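Local coordinates for protein alpha-glucosidase (Pseudoalteromonas sp. K8, PDB 5HQA) that hydrolyses alpha-glucosides as a chloride-activated glycoside hydrolase of family 97, with a calcium ion at its sugar-binding site, at residues A[261-266]-A[551-556]; A[451-456]-A[523-528]. One frame throughout, in Å; residues are numbered along the deposited sequence.

Contact 1. Residues A[261-266]-A[551-556]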
# COMPACT_ATOMS: atom_id res chain seq x y z
N VAL A 261 6.78 -17.01 6.01
CA VAL A 261 5.83 -16.07 5.42
C VAL A 261 5.37 -16.65 4.09
O VAL A 261 6.18 -16.88 3.19
CB VAL A 261 6.48 -14.69 5.22
CG1 VAL A 261 5.49 -13.74 4.59
CG2 VAL A 261 7.00 -14.13 6.54
N LYS A 262 4.06 -16.90 3.97
CA LYS A 262 3.50 -17.65 2.84
C LYS A 262 2.51 -16.80 2.05
O LYS A 262 1.37 -16.61 2.49
CB LYS A 262 2.79 -18.92 3.34
CG LYS A 262 3.65 -19.88 4.16
CD LYS A 262 4.81 -20.45 3.36
CE LYS A 262 5.24 -21.82 3.88
NZ LYS A 262 4.92 -21.97 5.34
N PRO A 263 2.90 -16.30 0.88
CA PRO A 263 1.90 -15.66 -0.00
C PRO A 263 0.83 -16.67 -0.39
O PRO A 263 1.09 -17.87 -0.51
CB PRO A 263 2.73 -15.24 -1.22
CG PRO A 263 4.15 -15.19 -0.73
CD PRO A 263 4.24 -16.29 0.29
N GLY A 264 -0.39 -16.18 -0.58
CA GLY A 264 -1.46 -17.08 -0.98
C GLY A 264 -2.79 -16.36 -1.02
O GLY A 264 -2.87 -15.15 -0.83
N LYS A 265 -3.84 -17.14 -1.27
CA LYS A 265 -5.19 -16.60 -1.36
C LYS A 265 -6.00 -17.05 -0.16
O LYS A 265 -5.75 -18.11 0.42
CB LYS A 265 -5.86 -17.05 -2.66
CG LYS A 265 -5.24 -16.39 -3.89
CD LYS A 265 -5.69 -17.06 -5.17
CE LYS A 265 -5.13 -18.47 -5.27
NZ LYS A 265 -5.28 -19.00 -6.65
N TYR A 266 -6.97 -16.22 0.24
CA TYR A 266 -7.77 -16.55 1.41
C TYR A 266 -9.22 -16.13 1.19
O TYR A 266 -9.53 -15.34 0.30
CB TYR A 266 -7.20 -15.91 2.69
CG TYR A 266 -7.31 -14.40 2.80
CD1 TYR A 266 -6.48 -13.56 2.08
CD2 TYR A 266 -8.22 -13.82 3.68
CE1 TYR A 266 -6.56 -12.18 2.19
CE2 TYR A 266 -8.32 -12.45 3.80
CZ TYR A 266 -7.49 -11.63 3.06
OH TYR A 266 -7.59 -10.26 3.18
N PRO A 551 -1.89 -16.81 -9.24
CA PRO A 551 -0.96 -16.74 -8.11
C PRO A 551 -0.98 -15.34 -7.48
O PRO A 551 -1.67 -14.43 -7.95
CB PRO A 551 0.40 -17.04 -8.76
CG PRO A 551 0.25 -16.60 -10.18
CD PRO A 551 -1.20 -16.80 -10.54
N THR A 552 -0.24 -15.20 -6.37
CA THR A 552 -0.11 -13.93 -5.67
C THR A 552 1.36 -13.55 -5.48
O THR A 552 1.66 -12.61 -4.73
CB THR A 552 -0.80 -13.96 -4.30
OG1 THR A 552 -0.06 -14.80 -3.41
CG2 THR A 552 -2.23 -14.49 -4.42
N ASP A 553 2.27 -14.25 -6.13
CA ASP A 553 3.70 -14.05 -5.94
C ASP A 553 4.35 -14.14 -7.32
O ASP A 553 4.08 -15.09 -8.07
CB ASP A 553 4.26 -15.11 -4.98
CG ASP A 553 5.66 -14.78 -4.50
OD1 ASP A 553 6.41 -15.74 -4.21
OD2 ASP A 553 6.01 -13.58 -4.42
N TRP A 554 5.17 -13.16 -7.66
CA TRP A 554 5.53 -12.94 -9.04
C TRP A 554 7.04 -12.83 -9.18
O TRP A 554 7.69 -12.16 -8.37
CB TRP A 554 4.88 -11.65 -9.56
CG TRP A 554 3.40 -11.58 -9.28
CD1 TRP A 554 2.78 -10.91 -8.27
CD2 TRP A 554 2.36 -12.22 -10.04
NE1 TRP A 554 1.42 -11.08 -8.34
CE2 TRP A 554 1.14 -11.89 -9.42
CE3 TRP A 554 2.35 -13.05 -11.17
CZ2 TRP A 554 -0.09 -12.35 -9.90
CZ3 TRP A 554 1.13 -13.50 -11.65
CH2 TRP A 554 -0.08 -13.14 -11.02
N GLN A 555 7.60 -13.47 -10.20
CA GLN A 555 9.02 -13.24 -10.44
C GLN A 555 9.27 -11.98 -11.25
O GLN A 555 10.37 -11.42 -11.17
CB GLN A 555 9.68 -14.44 -11.12
CG GLN A 555 8.99 -14.98 -12.34
CD GLN A 555 9.83 -16.06 -13.01
OE1 GLN A 555 11.02 -15.84 -13.25
NE2 GLN A 555 9.24 -17.22 -13.28
N GLN A 556 8.28 -11.50 -12.01
CA GLN A 556 8.41 -10.23 -12.71
C GLN A 556 7.03 -9.59 -12.87
O GLN A 556 6.02 -10.29 -12.93
CB GLN A 556 9.08 -10.40 -14.09
CG GLN A 556 9.49 -9.08 -14.77
CD GLN A 556 10.30 -8.15 -13.86
OE1 GLN A 556 9.74 -7.34 -13.10
NE2 GLN A 556 11.63 -8.26 -13.92

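Contact 2. Residues A[451-456]-A[523-528]. With CA (calcium ion), chain C; AC1 (4,6-dideoxy-4-{[(1S,4R,5S,6S)-4,5,6-trihydroxy-3-(hydroxymethyl)cyclohex-2-en-1-yl]amino}-alpha-D-glucopyranose), chain B.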
# COMPACT_ATOMS: atom_id res chain seq x y z
N TRP A 451 5.60 -8.16 7.31
CA TRP A 451 4.61 -7.09 7.14
C TRP A 451 4.11 -7.16 5.70
O TRP A 451 4.57 -6.44 4.81
CB TRP A 451 5.22 -5.73 7.47
CG TRP A 451 4.20 -4.72 7.93
CD1 TRP A 451 2.84 -4.86 7.90
CD2 TRP A 451 4.45 -3.45 8.54
NE1 TRP A 451 2.23 -3.75 8.44
CE2 TRP A 451 3.20 -2.87 8.84
CE3 TRP A 451 5.62 -2.75 8.85
CZ2 TRP A 451 3.09 -1.62 9.44
CZ3 TRP A 451 5.50 -1.51 9.46
CH2 TRP A 451 4.25 -0.96 9.75
N ILE A 452 3.16 -8.06 5.48
CA ILE A 452 2.92 -8.53 4.11
C ILE A 452 2.02 -7.59 3.32
O ILE A 452 2.20 -7.45 2.10
CB ILE A 452 2.37 -9.97 4.11
CG1 ILE A 452 1.12 -10.08 4.98
CG2 ILE A 452 3.45 -10.92 4.60
CD1 ILE A 452 0.49 -11.45 4.94
N THR A 453 1.07 -6.91 3.95
CA THR A 453 0.17 -6.06 3.21
C THR A 453 -0.55 -5.13 4.19
O THR A 453 -0.38 -5.23 5.41
CB THR A 453 -0.81 -6.90 2.37
OG1 THR A 453 -1.45 -6.08 1.39
CG2 THR A 453 -1.88 -7.57 3.26
N ARG A 454 -1.34 -4.21 3.64
CA ARG A 454 -2.12 -3.29 4.45
C ARG A 454 -3.24 -2.72 3.60
O ARG A 454 -3.27 -2.88 2.38
CB ARG A 454 -1.24 -2.16 5.02
CG ARG A 454 -0.87 -1.09 3.99
CD ARG A 454 0.34 -0.29 4.48
NE ARG A 454 1.49 -1.16 4.65
CZ ARG A 454 2.42 -1.02 5.59
NH1 ARG A 454 2.34 -0.02 6.47
NH2 ARG A 454 3.44 -1.87 5.65
N GLU A 455 -4.17 -2.04 4.27
CA GLU A 455 -5.24 -1.37 3.55
C GLU A 455 -4.81 0.07 3.26
O GLU A 455 -4.06 0.30 2.30
CB GLU A 455 -6.54 -1.46 4.34
CG GLU A 455 -7.78 -1.09 3.55
CD GLU A 455 -9.05 -1.27 4.37
OE1 GLU A 455 -9.17 -0.63 5.44
OE2 GLU A 455 -9.92 -2.06 3.94
N GLY A 456 -5.23 1.04 4.07
CA GLY A 456 -4.71 2.40 3.88
C GLY A 456 -5.17 3.09 2.61
O GLY A 456 -4.40 3.85 2.00
N LEU A 523 -3.92 -5.19 -8.92
CA LEU A 523 -3.58 -4.69 -7.58
C LEU A 523 -2.72 -5.72 -6.88
O LEU A 523 -3.22 -6.76 -6.45
CB LEU A 523 -4.84 -4.38 -6.77
CG LEU A 523 -5.77 -3.30 -7.31
CD1 LEU A 523 -6.98 -3.17 -6.38
CD2 LEU A 523 -5.05 -1.96 -7.46
N TYR A 524 -1.43 -5.42 -6.74
CA TYR A 524 -0.51 -6.40 -6.15
C TYR A 524 -0.75 -6.53 -4.65
O TYR A 524 -0.86 -5.53 -3.93
CB TYR A 524 0.95 -6.02 -6.42
CG TYR A 524 1.85 -6.89 -5.58
CD1 TYR A 524 1.86 -8.28 -5.77
CD2 TYR A 524 2.63 -6.36 -4.56
CE1 TYR A 524 2.65 -9.10 -4.98
CE2 TYR A 524 3.43 -7.18 -3.76
CZ TYR A 524 3.42 -8.54 -3.98
OH TYR A 524 4.19 -9.36 -3.20
N SER A 525 -0.81 -7.78 -4.17
CA SER A 525 -0.72 -8.09 -2.75
C SER A 525 -0.27 -9.53 -2.60
O SER A 525 -0.71 -10.38 -3.38
CB SER A 525 -2.07 -7.88 -2.05
OG SER A 525 -1.96 -8.19 -0.67
N PRO A 526 0.61 -9.84 -1.64
CA PRO A 526 1.05 -11.24 -1.48
C PRO A 526 -0.04 -12.14 -0.96
O PRO A 526 0.02 -13.36 -1.16
CB PRO A 526 2.22 -11.14 -0.50
CG PRO A 526 1.90 -9.92 0.31
CD PRO A 526 1.27 -8.95 -0.66
N ILE A 527 -1.04 -11.59 -0.27
CA ILE A 527 -2.26 -12.32 0.05
C ILE A 527 -3.41 -11.62 -0.66
O ILE A 527 -3.49 -10.39 -0.65
CB ILE A 527 -2.52 -12.44 1.57
CG1 ILE A 527 -2.55 -11.08 2.26
CG2 ILE A 527 -1.48 -13.36 2.21
CD1 ILE A 527 -3.10 -11.15 3.68
N GLN A 528 -4.24 -12.40 -1.32
CA GLN A 528 -5.39 -11.91 -2.07
C GLN A 528 -6.62 -12.60 -1.53
O GLN A 528 -6.66 -13.83 -1.45
CB GLN A 528 -5.23 -12.18 -3.57
CG GLN A 528 -4.10 -11.38 -4.26
CD GLN A 528 -4.50 -9.94 -4.58
OE1 GLN A 528 -5.46 -9.40 -4.01
NE2 GLN A 528 -3.76 -9.30 -5.48
CA CA C . -11.04 -0.08 6.65
C1 AC1 B . -15.40 2.58 9.40
O2 AC1 B . -13.71 3.95 8.40
C2 AC1 B . -13.93 2.66 9.00
C4A AC1 B . -13.04 -4.87 8.90
C3 AC1 B . -13.54 1.54 8.08
O3 AC1 B . -12.17 1.69 7.67
C4 AC1 B . -13.78 0.22 8.76
N4A AC1 B . -13.15 -0.94 8.04
C5 AC1 B . -15.30 0.15 8.74
O5 AC1 B . -15.81 1.16 9.71
C6 AC1 B . -15.87 -1.18 9.10
C1B AC1 B . -12.34 -1.86 8.91
C2B AC1 B . -11.63 -3.05 7.98
O2B AC1 B . -10.97 -2.41 6.89
C3B AC1 B . -12.57 -4.02 7.59
O3B AC1 B . -12.03 -4.97 6.63
O4 AC1 B . -14.08 -5.77 8.55
C5B AC1 B . -13.47 -4.03 9.99
C7B AC1 B . -13.07 -2.46 9.99
C6B AC1 B . -13.74 -4.72 11.34
O6B AC1 B . -12.51 -5.05 11.90

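Contact 1. Residues A[261-266]-A[551-556]
K265 runs past T552 to put its NZ among main-chain carbonyls, bonded to V550 O and I547 O and more weakly to Q548 O, where helix 541-549 ends and the chain leads into residues 551-556. Its aliphatic part touches T552 on the way: K265 CG is 3.6 Å from T552 CG2, the two side chains crossing at a slant. A bend at chi3 (-68°) turns the far end of the lysine off its otherwise extended course. The T552 methyl, CG2, also lies 3.7 Å from G264 O. On its other branch, T552 OG1 comes within 3.2 Å of G264 N, but the angle is too poor for a bond; its hydrogen bond goes instead to P526 O, in the segment leading to the neighbouring barrel strand. T552 OG1 also lies 3.6 Å from P263 CB.

Beyond it the pyrrolidine packs on D553: P263 CB is 4.1 Å from D553 CB, and P263 CG is also 4.1 Å from D553 CG. With CG anti to its backbone N (chi1 -167°), D553 extends past this ring, and its OD2 takes the N-H of G71, in the N-terminal beta-sandwich part of the chain. The contact thus sets the entry to the first strand of the catalytic barrel, 264-269, against the lead into the C-terminal sheet at strand 554-563. Apolar carbons do most of the direct touching, while the polar ends of K265, T552 and D553 bond outside the two segments; the carbonyls at the helix end would be expected to stabilise the buried lysine's charge.

Contact 2. Residues A[451-456]-A[523-528]
Inside the catalytic (beta/alpha)8 barrel, strand 451-454 faces the chain entering strand 527-529, and T453 meets S525 there through their hydroxyls. T453 OG1 donates to S525 OG over 3.0 Å, and S525 OG in turn donates to I527 O at 2.7 Å, tilted 21° from that carbonyl's plane. S525 holds OG anti to its own backbone N (chi1 180°), which places the hydroxyl between these two partners. With an alanine here, the T453 hydroxyl would probably lose its acceptor and I527 O the hydroxyl that donates to it, in a buried setting.

Apolar contacts flank this chain of bonds. The other branch of T453, CG2, rests on I527 CG1 at 3.7 Å, and I452 CD1 meets I527 CD1 at 3.8 Å, the two isoleucines crossing at about a right angle. Packing is tight at P526, whose CG presses to 3.1 Å from I452 O, a buried carbonyl oxygen with no polar partner in the model. Within the second segment, Q528 NE2 returns to L523 O at 2.8 Å, approaching almost along the carbonyl but bent at the hydrogen (143°), which ties the residue just after helix 513-522 to strand 527-529.

Just beyond the end of strand 451-454, E455 OE1 binds calcium at 2.3 Å together with E154, E437 and E461 and the acarbose unit. Backbone bonds join 451-454 to strand 432-435 beside it and R454 to D489, while Q384 of strand 384-388 touches both I452 and I527.

How the contacts relate
Both contacts are buried, but contact 2 lies nearer the centre of the chain and belongs to the barrel interior, whereas contact 1 joins the barrel to the C-terminal sheet domain. Their centres are about 10 Å apart, and strands 264-269 and 527-529, one from each, are neighbours in the same parallel sheet. P526 O is the shared point: T552 OG1 at 2.7 Å and G264 N at 2.9 Å both probably bond to it. V261 CG1 also packs on I452 CG2. Contact 2 has a direct hydroxyl bond across it and leads to the calcium; contact 1 relies on apolar touching, its polar side chains bonded outside the two segments, away from the catalytic site.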